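Local structure of plasmid Partition par B protein (Enterobacteria phage P1, 1ZX4) at residues S49-L54 with K70-V75. The protein binds the partition site of the P1 plasmid as a DNA-binding protein of the ParB family and so controls plasmid partitioning. Sequence-based numbering, arbitrary orientation.
Sequences SAPEEL and KTLCAV
L72 and L54 supply the largest buried areas of this contact, in which the turn that follows helix 38-48, the second helix of the helix-turn-helix motif, rests on helix 66-78. The two leucines run past each other in opposite directions. L72 has CG anti to its backbone N (chi1 -176°), which swings the isobutyl end across to the turn although the bond leaving its CA does not aim there. Its two methyls then divide the work: CD1 lies against L54 CB and CD1, the latter at 3.8 Å, whereas CD2 reaches A50 CB at 4.1 Å. In L54, CG stands anti to the carbonyl carbon (chi1 -64°), and with chi2 at 178° this carries CD1 to V75 CG1 at 4.1 Å, about one helical turn beyond L72.

P51 leads with CG and CD, which lie against the backbone of L72 and C73, CG being 3.5 Å from L72 O. C73 CB packs on A50 CB at 3.9 Å, and C73 SG lies 3.7 Å from the OG of exposed S49, a hydroxyl already bonded to Q46 O. A50 O bonds outside the pair, to R11 NH2. F86 of helix 83-102 touches P51 and L54, and I119 of helix 108-126 also covers L54. Between the two segments the side-chain pairings are apolar and none is a hydrogen bond, consistent with the turn being held on helix 66-78 mainly by apolar packing where the helix-turn-helix joins the following helices.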
ATOM      1  N   SER C  49      14.562 -28.857  12.765  1.00 83.39           N
ATOM      2  CA  SER C  49      13.555 -28.711  11.721  1.00 84.20           C
ATOM      3  C   SER C  49      12.711 -27.469  11.946  1.00 85.27           C
ATOM      4  O   SER C  49      12.006 -27.035  11.051  1.00 86.39           O
ATOM      5  CB  SER C  49      12.609 -29.902  11.721  1.00 84.91           C
ATOM      6  OG  SER C  49      11.426 -29.572  12.439  1.00 87.61           O
ATOM      7  N   ALA C  50      12.758 -26.917  13.150  1.00 87.65           N
ATOM      8  CA  ALA C  50      11.965 -25.741  13.479  1.00 86.00           C
ATOM      9  C   ALA C  50      12.136 -24.641  12.443  1.00 85.22           C
ATOM     10  O   ALA C  50      13.251 -24.327  12.036  1.00 84.80           O
ATOM     11  CB  ALA C  50      12.340 -25.234  14.854  1.00 86.70           C
ATOM     12  N   PRO C  51      11.019 -24.033  12.016  1.00 85.27           N
ATOM     13  CA  PRO C  51      10.929 -22.957  11.026  1.00 84.81           C
ATOM     14  C   PRO C  51      11.951 -21.865  11.235  1.00 86.25           C
ATOM     15  O   PRO C  51      11.725 -20.937  12.007  1.00 89.66           O
ATOM     16  CB  PRO C  51       9.514 -22.426  11.221  1.00 84.59           C
ATOM     17  CG  PRO C  51       8.768 -23.611  11.691  1.00 85.38           C
ATOM     18  CD  PRO C  51       9.717 -24.219  12.678  1.00 87.31           C
ATOM     19  N   GLU C  52      13.076 -21.969  10.551  1.00 85.76           N
ATOM     20  CA  GLU C  52      14.116 -20.960  10.664  1.00 85.34           C
ATOM     21  C   GLU C  52      13.527 -19.568  10.994  1.00 84.05           C
ATOM     22  O   GLU C  52      13.949 -18.902  11.943  1.00 82.36           O
ATOM     23  CB  GLU C  52      14.861 -20.898   9.338  1.00 88.12           C
ATOM     24  CG  GLU C  52      14.964 -22.240   8.635  1.00 91.15           C
ATOM     25  CD  GLU C  52      16.359 -22.800   8.718  1.00 97.99           C
ATOM     26  OE1 GLU C  52      17.299 -22.103   8.291  1.00103.14           O
ATOM     27  OE2 GLU C  52      16.537 -23.927   9.213  1.00103.02           O
ATOM     28  N   GLU C  53      12.539 -19.151  10.203  1.00 82.80           N
ATOM     29  CA  GLU C  53      11.889 -17.849  10.351  1.00 81.80           C
ATOM     30  C   GLU C  53      11.489 -17.530  11.775  1.00 83.01           C
ATOM     31  O   GLU C  53      11.918 -16.529  12.355  1.00 81.32           O
ATOM     32  CB  GLU C  53      10.656 -17.770   9.453  1.00 82.87           C
ATOM     33  CG  GLU C  53      10.968 -17.772   7.961  1.00 90.39           C
ATOM     34  CD  GLU C  53      10.814 -19.142   7.296  1.00 95.45           C
ATOM     35  OE1 GLU C  53      11.445 -20.125   7.743  1.00 98.23           O
ATOM     36  OE2 GLU C  53      10.058 -19.229   6.306  1.00 99.57           O
ATOM     37  N   LEU C  54      10.641 -18.380  12.335  1.00 85.50           N
ATOM     38  CA  LEU C  54      10.192 -18.191  13.703  1.00 86.54           C
ATOM     39  C   LEU C  54      11.398 -18.215  14.645  1.00 88.25           C
ATOM     40  O   LEU C  54      11.611 -17.284  15.420  1.00 86.60           O
ATOM     41  CB  LEU C  54       9.194 -19.289  14.071  1.00 83.86           C
ATOM     42  CG  LEU C  54       7.914 -19.228  13.238  1.00 83.05           C
ATOM     43  CD1 LEU C  54       6.980 -20.363  13.620  1.00 87.10           C
ATOM     44  CD2 LEU C  54       7.239 -17.906  13.468  1.00 83.25           C
ATOM     45  N   LYS C  70       9.224 -27.817  19.287  1.00 89.07           N
ATOM     46  CA  LYS C  70       8.205 -28.762  18.872  1.00 93.26           C
ATOM     47  C   LYS C  70       6.916 -28.026  18.480  1.00 95.76           C
ATOM     48  O   LYS C  70       6.267 -28.408  17.507  1.00 96.74           O
ATOM     49  CB  LYS C  70       7.903 -29.729  20.008  1.00 98.02           C
ATOM     50  CG  LYS C  70       7.353 -31.069  19.548  1.00104.94           C
ATOM     51  CD  LYS C  70       6.447 -31.706  20.615  1.00111.62           C
ATOM     52  CE  LYS C  70       7.086 -31.741  22.011  1.00113.15           C
ATOM     53  NZ  LYS C  70       6.149 -32.305  23.035  1.00113.50           N
ATOM     54  N   THR C  71       6.549 -26.986  19.241  1.00 98.40           N
ATOM     55  CA  THR C  71       5.340 -26.182  18.965  1.00 98.17           C
ATOM     56  C   THR C  71       5.678 -25.032  18.007  1.00 96.75           C
ATOM     57  O   THR C  71       4.790 -24.441  17.395  1.00 96.69           O
ATOM     58  CB  THR C  71       4.701 -25.554  20.261  1.00 98.93           C
ATOM     59  OG1 THR C  71       5.116 -24.187  20.397  1.00 97.52           O
ATOM     60  CG2 THR C  71       5.119 -26.328  21.516  1.00101.59           C
ATOM     61  N   LEU C  72       6.963 -24.707  17.902  1.00 92.46           N
ATOM     62  CA  LEU C  72       7.423 -23.662  17.009  1.00 88.35           C
ATOM     63  C   LEU C  72       7.427 -24.311  15.628  1.00 90.49           C
ATOM     64  O   LEU C  72       6.919 -23.750  14.659  1.00 88.90           O
ATOM     65  CB  LEU C  72       8.836 -23.243  17.396  1.00 86.13           C
ATOM     66  CG  LEU C  72       9.417 -22.086  16.595  1.00 85.56           C
ATOM     67  CD1 LEU C  72       8.678 -20.828  16.979  1.00 87.96           C
ATOM     68  CD2 LEU C  72      10.891 -21.927  16.880  1.00 84.04           C
ATOM     69  N   CYS C  73       7.997 -25.511  15.553  1.00 93.44           N
ATOM     70  CA  CYS C  73       8.062 -26.265  14.308  1.00 98.77           C
ATOM     71  C   CYS C  73       6.657 -26.786  14.010  1.00101.22           C
ATOM     72  O   CYS C  73       6.353 -27.204  12.897  1.00102.94           O
ATOM     73  CB  CYS C  73       9.097 -27.408  14.418  1.00 98.53           C
ATOM     74  SG  CYS C  73       8.377 -29.073  14.391  1.00104.08           S
ATOM     75  N   ALA C  74       5.795 -26.732  15.017  1.00104.46           N
ATOM     76  CA  ALA C  74       4.413 -27.156  14.852  1.00107.62           C
ATOM     77  C   ALA C  74       3.646 -26.021  14.174  1.00109.61           C
ATOM     78  O   ALA C  74       2.970 -26.234  13.176  1.00110.39           O
ATOM     79  CB  ALA C  74       3.797 -27.471  16.200  1.00108.97           C
ATOM     80  N   VAL C  75       3.756 -24.814  14.729  1.00113.64           N
ATOM     81  CA  VAL C  75       3.094 -23.630  14.168  1.00114.73           C
ATOM     82  C   VAL C  75       3.597 -23.457  12.737  1.00116.00           C
ATOM     83  O   VAL C  75       2.863 -23.026  11.848  1.00113.30           O
ATOM     84  CB  VAL C  75       3.434 -22.352  14.990  1.00112.97           C
ATOM     85  CG1 VAL C  75       2.995 -21.115  14.250  1.00110.35           C
ATOM     86  CG2 VAL C  75       2.747 -22.407  16.338  1.00110.77           C
TER